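Local coordinates for protein pyocin-S2 (Pseudomonas aeruginosa, PDB 5ODW) that kills sensitive bacterial cells by breaking down chromosomal DNA and blocking lipid synthesis, this chain being its N-terminal and probably receptor-binding part, at residues P40-Y46 / R149-G153; S137-Y141 / F155-H159; V106-M110 / L179-S183. All blocks are in the same frame, centred on the assembly; numbering follows the deposited sequence.

Contact 1: P40-Y46 / R149-G153; sequences PPGPSPY and RKFYG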
loop_
_atom_site.group_PDB
_atom_site.type_symbol
_atom_site.label_atom_id
_atom_site.label_comp_id
_atom_site.label_asym_id
_atom_site.label_seq_id
_atom_site.Cartn_x
_atom_site.Cartn_y
_atom_site.Cartn_z
ATOM N N PRO C 40 -4.004 3.257 -10.161
ATOM C CA PRO C 40 -3.048 2.860 -9.130
ATOM C C PRO C 40 -2.553 4.011 -8.258
ATOM O O PRO C 40 -2.138 5.075 -8.765
ATOM C CB PRO C 40 -1.922 2.184 -9.923
ATOM C CG PRO C 40 -2.573 1.705 -11.162
ATOM C CD PRO C 40 -3.539 2.816 -11.493
ATOM N N PRO C 41 -2.598 3.796 -6.919
ATOM C CA PRO C 41 -2.091 4.823 -6.005
ATOM C C PRO C 41 -0.559 4.899 -6.181
ATOM O O PRO C 41 0.068 3.942 -6.681
ATOM C CB PRO C 41 -2.457 4.277 -4.616
ATOM C CG PRO C 41 -3.404 3.131 -4.853
ATOM C CD PRO C 41 -3.075 2.599 -6.192
ATOM N N GLY C 42 0.007 6.020 -5.789
ATOM C CA GLY C 42 1.438 6.253 -5.893
ATOM C C GLY C 42 1.872 7.077 -7.088
ATOM O O GLY C 42 1.037 7.387 -7.951
ATOM N N PRO C 43 3.195 7.428 -7.175
ATOM C CA PRO C 43 3.683 8.292 -8.269
ATOM C C PRO C 43 3.296 7.896 -9.700
ATOM O O PRO C 43 3.412 6.727 -10.093
ATOM C CB PRO C 43 5.220 8.292 -8.081
ATOM C CG PRO C 43 5.517 7.258 -7.085
ATOM C CD PRO C 43 4.297 7.131 -6.236
ATOM N N SER C 44 2.847 8.910 -10.479
ATOM C CA SER C 44 2.429 8.796 -11.879
ATOM C C SER C 44 3.648 8.791 -12.793
ATOM O O SER C 44 4.456 9.722 -12.702
ATOM C CB SER C 44 1.518 9.960 -12.247
ATOM O OG SER C 44 1.236 10.027 -13.632
ATOM N N PRO C 45 3.807 7.787 -13.698
ATOM C CA PRO C 45 4.964 7.801 -14.610
ATOM C C PRO C 45 4.800 8.706 -15.862
ATOM O O PRO C 45 5.762 8.894 -16.636
ATOM C CB PRO C 45 5.120 6.321 -14.988
ATOM C CG PRO C 45 3.927 5.603 -14.444
ATOM C CD PRO C 45 2.966 6.595 -13.929
ATOM N N TYR C 46 3.589 9.278 -16.057
ATOM C CA TYR C 46 3.230 10.061 -17.251
ATOM C C TYR C 46 3.446 11.566 -17.131
ATOM O O TYR C 46 3.288 12.281 -18.129
ATOM C CB TYR C 46 1.753 9.800 -17.650
ATOM C CG TYR C 46 1.271 8.383 -17.412
ATOM C CD1 TYR C 46 1.585 7.361 -18.301
ATOM C CD2 TYR C 46 0.485 8.068 -16.304
ATOM C CE1 TYR C 46 1.167 6.051 -18.073
ATOM C CE2 TYR C 46 0.048 6.764 -16.075
ATOM C CZ TYR C 46 0.393 5.760 -16.961
ATOM O OH TYR C 46 -0.075 4.486 -16.758
ATOM N N ARG C 149 -3.233 11.026 -11.644
ATOM C CA ARG C 149 -2.177 9.989 -11.735
ATOM C C ARG C 149 -2.301 9.139 -13.009
ATOM O O ARG C 149 -1.568 8.155 -13.160
ATOM C CB ARG C 149 -2.094 9.064 -10.504
ATOM C CG ARG C 149 -2.103 9.723 -9.156
ATOM C CD ARG C 149 -2.193 8.700 -8.046
ATOM N NE ARG C 149 -3.383 7.849 -8.120
ATOM C CZ ARG C 149 -4.605 8.208 -7.740
ATOM N NH1 ARG C 149 -4.834 9.432 -7.280
ATOM N NH2 ARG C 149 -5.612 7.349 -7.830
ATOM N N LYS C 150 -3.223 9.513 -13.916
ATOM C CA LYS C 150 -3.459 8.783 -15.160
ATOM C C LYS C 150 -2.761 9.405 -16.375
ATOM O O LYS C 150 -2.075 10.425 -16.262
ATOM C CB LYS C 150 -4.961 8.550 -15.415
ATOM C CG LYS C 150 -5.847 9.781 -15.517
ATOM C CD LYS C 150 -7.309 9.362 -15.377
ATOM C CE LYS C 150 -8.269 10.443 -15.788
ATOM N NZ LYS C 150 -9.649 9.927 -15.864
ATOM N N PHE C 151 -2.895 8.717 -17.521
ATOM C CA PHE C 151 -2.303 9.059 -18.800
ATOM C C PHE C 151 -2.709 10.440 -19.297
ATOM O O PHE C 151 -3.889 10.783 -19.269
ATOM C CB PHE C 151 -2.595 7.966 -19.832
ATOM C CG PHE C 151 -1.861 8.171 -21.131
ATOM C CD1 PHE C 151 -0.477 8.068 -21.188
ATOM C CD2 PHE C 151 -2.549 8.499 -22.291
ATOM C CE1 PHE C 151 0.197 8.278 -22.391
ATOM C CE2 PHE C 151 -1.869 8.706 -23.489
ATOM C CZ PHE C 151 -0.503 8.610 -23.531
ATOM N N TYR C 152 -1.709 11.214 -19.762
ATOM C CA TYR C 152 -1.812 12.594 -20.226
ATOM C C TYR C 152 -2.707 12.800 -21.435
ATOM O O TYR C 152 -3.387 13.816 -21.495
ATOM C CB TYR C 152 -0.428 13.219 -20.464
ATOM C CG TYR C 152 0.452 12.516 -21.476
ATOM C CD1 TYR C 152 0.411 12.863 -22.826
ATOM C CD2 TYR C 152 1.400 11.577 -21.073
ATOM C CE1 TYR C 152 1.231 12.234 -23.763
ATOM C CE2 TYR C 152 2.252 10.965 -21.997
ATOM C CZ TYR C 152 2.148 11.283 -23.343
ATOM O OH TYR C 152 2.973 10.676 -24.254
ATOM N N GLY C 153 -2.710 11.842 -22.356
ATOM C CA GLY C 153 -3.470 11.850 -23.606
ATOM C C GLY C 153 -4.784 12.609 -23.684
ATOM O O GLY C 153 -4.935 13.475 -24.554
#

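Contact 2: S137-Y141 / F155-H159; sequences SESMY and FLDRH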
loop_
_atom_site.group_PDB
_atom_site.type_symbol
_atom_site.label_atom_id
_atom_site.label_comp_id
_atom_site.label_asym_id
_atom_site.label_seq_id
_atom_site.Cartn_x
_atom_site.Cartn_y
_atom_site.Cartn_z
ATOM N N SER C 137 -3.779 27.468 -18.592
ATOM C CA SER C 137 -3.664 26.121 -19.187
ATOM C C SER C 137 -2.499 25.255 -18.691
ATOM O O SER C 137 -2.754 24.102 -18.363
ATOM C CB SER C 137 -3.631 26.185 -20.712
ATOM O OG SER C 137 -3.562 24.896 -21.304
ATOM N N GLU C 138 -1.261 25.742 -18.688
ATOM C CA GLU C 138 -0.138 24.907 -18.236
ATOM C C GLU C 138 -0.201 24.507 -16.761
ATOM O O GLU C 138 0.077 23.366 -16.410
ATOM C CB GLU C 138 1.219 25.531 -18.581
ATOM C CG GLU C 138 2.392 24.605 -18.295
ATOM C CD GLU C 138 3.622 24.919 -19.122
ATOM O OE1 GLU C 138 4.681 24.313 -18.871
ATOM O OE2 GLU C 138 3.531 25.765 -20.029
ATOM N N SER C 139 -0.558 25.453 -15.902
ATOM C CA SER C 139 -0.722 25.185 -14.473
ATOM C C SER C 139 -1.850 24.196 -14.160
ATOM O O SER C 139 -1.700 23.318 -13.319
ATOM C CB SER C 139 -0.979 26.493 -13.734
ATOM O OG SER C 139 -0.252 27.551 -14.329
ATOM N N MET C 140 -2.979 24.372 -14.841
ATOM C CA MET C 140 -4.181 23.526 -14.732
ATOM C C MET C 140 -3.906 22.079 -15.178
ATOM O O MET C 140 -4.319 21.141 -14.493
ATOM C CB MET C 140 -5.305 24.137 -15.586
ATOM C CG MET C 140 -6.640 23.448 -15.444
ATOM S SD MET C 140 -7.796 23.941 -16.740
ATOM C CE MET C 140 -9.022 22.652 -16.573
ATOM N N TYR C 141 -3.225 21.917 -16.336
ATOM C CA TYR C 141 -2.844 20.642 -16.948
ATOM C C TYR C 141 -1.979 19.815 -16.003
ATOM O O TYR C 141 -2.288 18.650 -15.744
ATOM C CB TYR C 141 -2.129 20.902 -18.291
ATOM C CG TYR C 141 -1.548 19.692 -19.001
ATOM C CD1 TYR C 141 -2.352 18.858 -19.774
ATOM C CD2 TYR C 141 -0.174 19.457 -19.007
ATOM C CE1 TYR C 141 -1.812 17.783 -20.482
ATOM C CE2 TYR C 141 0.376 18.392 -19.715
ATOM C CZ TYR C 141 -0.445 17.562 -20.460
ATOM O OH TYR C 141 0.099 16.518 -21.170
ATOM N N PHE C 155 -6.139 14.731 -21.404
ATOM C CA PHE C 155 -5.950 16.083 -20.876
ATOM C C PHE C 155 -5.339 16.985 -21.913
ATOM O O PHE C 155 -5.866 18.083 -22.150
ATOM C CB PHE C 155 -5.069 16.066 -19.607
ATOM C CG PHE C 155 -5.660 15.221 -18.517
ATOM C CD1 PHE C 155 -6.767 15.665 -17.790
ATOM C CD2 PHE C 155 -5.158 13.953 -18.251
ATOM C CE1 PHE C 155 -7.346 14.863 -16.803
ATOM C CE2 PHE C 155 -5.732 13.154 -17.256
ATOM C CZ PHE C 155 -6.818 13.618 -16.535
ATOM N N LEU C 156 -4.228 16.511 -22.532
ATOM C CA LEU C 156 -3.474 17.196 -23.562
ATOM C C LEU C 156 -4.359 17.516 -24.767
ATOM O O LEU C 156 -4.331 18.656 -25.232
ATOM C CB LEU C 156 -2.251 16.342 -23.942
ATOM C CG LEU C 156 -1.337 16.836 -25.070
ATOM C CD1 LEU C 156 -0.663 18.165 -24.727
ATOM C CD2 LEU C 156 -0.297 15.799 -25.380
ATOM N N ASP C 157 -5.174 16.537 -25.237
ATOM C CA ASP C 157 -6.069 16.726 -26.373
ATOM C C ASP C 157 -7.132 17.769 -26.066
ATOM O O ASP C 157 -7.396 18.632 -26.905
ATOM C CB ASP C 157 -6.689 15.392 -26.819
ATOM C CG ASP C 157 -5.783 14.519 -27.689
ATOM O OD1 ASP C 157 -4.700 15.007 -28.102
ATOM O OD2 ASP C 157 -6.175 13.348 -27.985
ATOM N N ARG C 158 -7.687 17.734 -24.837
ATOM C CA ARG C 158 -8.693 18.698 -24.386
ATOM C C ARG C 158 -8.121 20.113 -24.282
ATOM O O ARG C 158 -8.737 21.033 -24.803
ATOM C CB ARG C 158 -9.374 18.245 -23.077
ATOM C CG ARG C 158 -10.593 19.095 -22.699
ATOM C CD ARG C 158 -11.935 18.405 -22.907
ATOM N NE ARG C 158 -12.987 19.036 -22.094
ATOM C CZ ARG C 158 -13.934 19.838 -22.571
ATOM N NH1 ARG C 158 -14.008 20.087 -23.874
ATOM N NH2 ARG C 158 -14.826 20.384 -21.751
ATOM N N HIS C 159 -6.950 20.284 -23.625
ATOM C CA HIS C 159 -6.306 21.598 -23.464
ATOM C C HIS C 159 -5.964 22.237 -24.807
ATOM O O HIS C 159 -6.125 23.446 -24.951
ATOM C CB HIS C 159 -5.056 21.527 -22.568
ATOM C CG HIS C 159 -5.335 21.595 -21.097
ATOM N ND1 HIS C 159 -4.979 22.701 -20.345
ATOM C CD2 HIS C 159 -5.860 20.664 -20.270
ATOM C CE1 HIS C 159 -5.327 22.420 -19.099
ATOM N NE2 HIS C 159 -5.854 21.207 -19.005
#

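Contact 3: V106-M110 / L179-S183; sequences VDALM and LKQTS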
loop_
_atom_site.group_PDB
_atom_site.type_symbol
_atom_site.label_atom_id
_atom_site.label_comp_id
_atom_site.label_asym_id
_atom_site.label_seq_id
_atom_site.Cartn_x
_atom_site.Cartn_y
_atom_site.Cartn_z
ATOM N N VAL C 106 -18.361 40.766 -48.168
ATOM C CA VAL C 106 -17.747 41.271 -46.929
ATOM C C VAL C 106 -18.713 41.058 -45.735
ATOM O O VAL C 106 -18.295 40.512 -44.704
ATOM C CB VAL C 106 -17.282 42.753 -47.088
ATOM C CG1 VAL C 106 -16.983 43.407 -45.734
ATOM C CG2 VAL C 106 -16.071 42.861 -48.025
ATOM N N ASP C 107 -19.977 41.436 -45.928
ATOM C CA ASP C 107 -21.040 41.236 -44.944
ATOM C C ASP C 107 -21.363 39.753 -44.696
ATOM O O ASP C 107 -21.567 39.345 -43.563
ATOM C CB ASP C 107 -22.313 41.961 -45.380
ATOM C CG ASP C 107 -22.180 43.466 -45.323
ATOM O OD1 ASP C 107 -21.098 43.959 -44.957
ATOM O OD2 ASP C 107 -23.162 44.160 -45.642
ATOM N N ALA C 108 -21.422 38.960 -45.765
ATOM C CA ALA C 108 -21.697 37.524 -45.682
ATOM C C ALA C 108 -20.583 36.844 -44.941
ATOM O O ALA C 108 -20.863 35.957 -44.119
ATOM C CB ALA C 108 -21.849 36.919 -47.067
ATOM N N LEU C 109 -19.319 37.283 -45.197
ATOM C CA LEU C 109 -18.131 36.755 -44.524
ATOM C C LEU C 109 -18.145 37.164 -43.065
ATOM O O LEU C 109 -17.923 36.315 -42.208
ATOM C CB LEU C 109 -16.830 37.211 -45.199
ATOM C CG LEU C 109 -15.549 36.489 -44.752
ATOM C CD1 LEU C 109 -15.598 34.988 -45.062
ATOM C CD2 LEU C 109 -14.320 37.129 -45.376
ATOM N N MET C 110 -18.449 38.452 -42.793
ATOM C CA MET C 110 -18.556 39.035 -41.463
ATOM C C MET C 110 -19.561 38.249 -40.624
ATOM O O MET C 110 -19.217 37.829 -39.516
ATOM C CB MET C 110 -18.996 40.502 -41.571
ATOM C CG MET C 110 -18.506 41.370 -40.435
ATOM S SD MET C 110 -19.478 42.885 -40.208
ATOM C CE MET C 110 -19.009 43.821 -41.663
ATOM N N LEU C 179 -13.416 43.628 -41.222
ATOM C CA LEU C 179 -14.535 43.577 -42.162
ATOM C C LEU C 179 -15.516 44.723 -41.965
ATOM O O LEU C 179 -16.097 45.159 -42.948
ATOM C CB LEU C 179 -15.246 42.215 -42.154
ATOM C CG LEU C 179 -14.444 41.044 -42.735
ATOM C CD1 LEU C 179 -14.914 39.717 -42.172
ATOM C CD2 LEU C 179 -14.490 41.039 -44.251
ATOM N N LYS C 180 -15.682 45.233 -40.719
ATOM C CA LYS C 180 -16.546 46.383 -40.396
ATOM C C LYS C 180 -15.983 47.635 -41.089
ATOM O O LYS C 180 -16.738 48.390 -41.701
ATOM C CB LYS C 180 -16.618 46.604 -38.870
ATOM C CG LYS C 180 -18.035 46.723 -38.328
ATOM C CD LYS C 180 -18.484 45.443 -37.619
ATOM C CE LYS C 180 -19.862 45.552 -37.004
ATOM N NZ LYS C 180 -20.236 44.316 -36.266
ATOM N N GLN C 181 -14.642 47.817 -41.017
ATOM C CA GLN C 181 -13.913 48.924 -41.640
ATOM C C GLN C 181 -13.914 48.784 -43.159
ATOM O O GLN C 181 -14.058 49.796 -43.848
ATOM C CB GLN C 181 -12.479 49.029 -41.092
ATOM C CG GLN C 181 -11.711 50.263 -41.601
ATOM C CD GLN C 181 -10.361 50.476 -40.947
ATOM O OE1 GLN C 181 -9.988 49.753 -40.017
ATOM N NE2 GLN C 181 -9.589 51.468 -41.403
ATOM N N THR C 182 -13.775 47.536 -43.681
ATOM C CA THR C 182 -13.825 47.259 -45.119
ATOM C C THR C 182 -15.236 47.542 -45.665
ATOM O O THR C 182 -15.353 48.205 -46.696
ATOM C CB THR C 182 -13.280 45.869 -45.451
ATOM O OG1 THR C 182 -11.904 45.822 -45.071
ATOM C CG2 THR C 182 -13.390 45.540 -46.936
ATOM N N SER C 183 -16.285 47.111 -44.924
ATOM C CA SER C 183 -17.703 47.327 -45.231
ATOM C C SER C 183 -18.064 48.808 -45.196
ATOM O O SER C 183 -18.783 49.256 -46.087
ATOM C CB SER C 183 -18.597 46.564 -44.262
ATOM O OG SER C 183 -19.906 46.434 -44.787
#

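Contact 1: P40-Y46 / R149-G153
Arg149 meets the 40-46 loop twice, with its side chain at the Pro40 end and with its carbonyl O at Tyr46. The side chain runs alongside the proline-rich loop and reaches Pro40. Its NE gives a hydrogen bond to Pro40 O at 3.1 Å, with an N-H...O angle of 153°. The oxygen lies at the edge of the guanidinium, close to its plane. Relative to the carbonyl, the donor stands well above the plane of the C=O group. A bend at chi3 (-59°) turns the guanidinium to this position, and Arg149 CD packs on Gly42 O at 3.5 Å. Arg149 NH2 adds a weak bond to Val39 O. The two segments are loops at the same end of a helical bundle. The 40-46 loop leads into helix 47-70. The other segment belongs to the loop that joins helix 133-148 to helix 153-204. Ser44 makes a weak capping bond with its OG, which accepts from Tyr46 N. The same OG donates weakly to Arg149 O at 3.4 Å. Tyr46 lays its ring against the backbone of the other loop. One face takes Phe151 CA, 4.0 Å from the ring centroid, as a CH-pi contact. The opposite face takes Pro45 CD, and Arg149 O lies at the ring edge, 3.6 Å from Tyr46 CE2. Phe151 turns its ring edge to the same tyrosine in an offset edge-to-face pair, planes at 90°, with Phe151 CD1 3.6 Å from Tyr46 CD1. Tyr152 comes to Tyr46 with the edge of its ring, CD2 3.9 Å from Tyr46 CB, which lies near the ring plane. Another protein of the assembly packs on Pro40, Pro41, Pro43 and Pro45, and one of its acidic side chains pairs with Lys150 NZ.

Contact 2: S137-Y141 / F155-H159
His159 and Tyr141 bury far more surface here than any other residue, and they pack against each other. Tyr141 CB sits over one face of the imidazole, 3.8 Å from the centroid of the His159 ring, a CH-pi contact. The phenol ring then turns its edge toward the face of the imidazole, planes at 75°, in an edge-to-face pair. The imidazole is held at both nitrogens. Its ND1 is hydrogen-bonded to Ser137 OG at 2.8 Å, with the hydroxyl at the edge of the ring, near its plane. Its NE2 is bonded to Gln144 OE1, from the same helix as Ser137. Two bonds from one helix fix the rotation of the ring. The first torsion of His159, with CG anti to the carbonyl carbon (chi1 -84°), swings the ring toward helix 133-148, where ND1 meets Ser137 OG. Met140 adds a Met-aromatic contact, SD to His159 CE1 at 3.7 Å, coming obliquely to the ring. The Tyr141 ring extends toward the Phe155-Leu156 end of the other segment. Its CE1 lies 3.4 Å from Leu156 N, which is at the ring edge, and its OH is 3.6 Å from Leu156 CB. The same CE1 packs on Phe155 CB at 3.8 Å. Tyr141 OH is hydrogen-bonded to Gly50 O, and Ser137 OG also bonds Tyr54 OH, which brings in helix 47-70. The buried polar atoms therefore find partners on three helices. Helices 133-148 and 153-204 run antiparallel here, at 156°, with their axes 11.0 Å apart. Joined by the short loop at 149-152, they form a helical hairpin, with helix 47-70 packed alongside as in a three-helix bundle.

Contact 3: V106-M110 / L179-S183
Leu179 is the main bump of this contact. It enters the hollow between Val106, Leu109 and Met110, one turn of helix 96-121. Its two methyls divide the hollow between them. CD2 goes to the Val106 side, 3.7 Å from Val106 CG1, and also meets Leu109 CD2. CD1 lies against the backbone of Met110, 3.8 Å from its CA. Leu179 CG is anti to the carbonyl carbon (chi1 -69°), which directs the branch into this hollow. In return, the other helix receives two bumps. Val106 CG1 packs against Leu179 O and beside Ser183 CB, the latter at 3.8 Å, while CG2 meets Thr182 CG2 at 3.9 Å. The valine thus sits in the hollow formed by Leu179, Thr182 and Ser183. Met110 fills the next groove. Its chain stays extended to SD and then bends at chi3 (-70°), so that CE lies on the Leu179-Lys180 peptide, 3.5 Å from Leu179 O, and beside Ser183 CB. The sulfur faces the aliphatic part of Lys180, with Met110 SD to Lys180 CD at 3.8 Å. One polar bond flanks the packing. Ser183 OG donates to Asp107 OD1 at 2.8 Å, on the syn lone pair of that oxygen. Asp107 OD2 has a salt bridge with Lys103, a turn earlier on the same helix, which probably favours the charged carboxylate. The helices are antiparallel, at 161°, with axes 9.7 Å apart. Beyond Leu109 lies helix 72-86, which offers Glu79, Val80 and Leu83, and its Leu77 touches Thr182. Helix 72-86 thus meets both partners, and the contact joins helix 96-121 to the long helix 153-204 within a packing of these three helices.

In the fold
From the N terminus, the chain passes strands 12-14 and 24-26 and reaches the loop 40-46. Contact 1 closes a long loop from there to 149-153, spanning four helices. Contact 3 starts inside that loop, on helix 96-121, and ends beyond it, on helix 153-204, so the two cross. Contact 2 is nested within contact 3 and closes the short hairpin from helix 133-148 to helix 153-204; it crosses contact 1. Contacts 1 and 2 touch, through Tyr152 with Tyr141 and Lys150 with Phe155. Contact 3 lies on the other side of the chain's centre, about 35 Å from contact 2, centre to centre. Helix 153-204 links contacts 2 and 3.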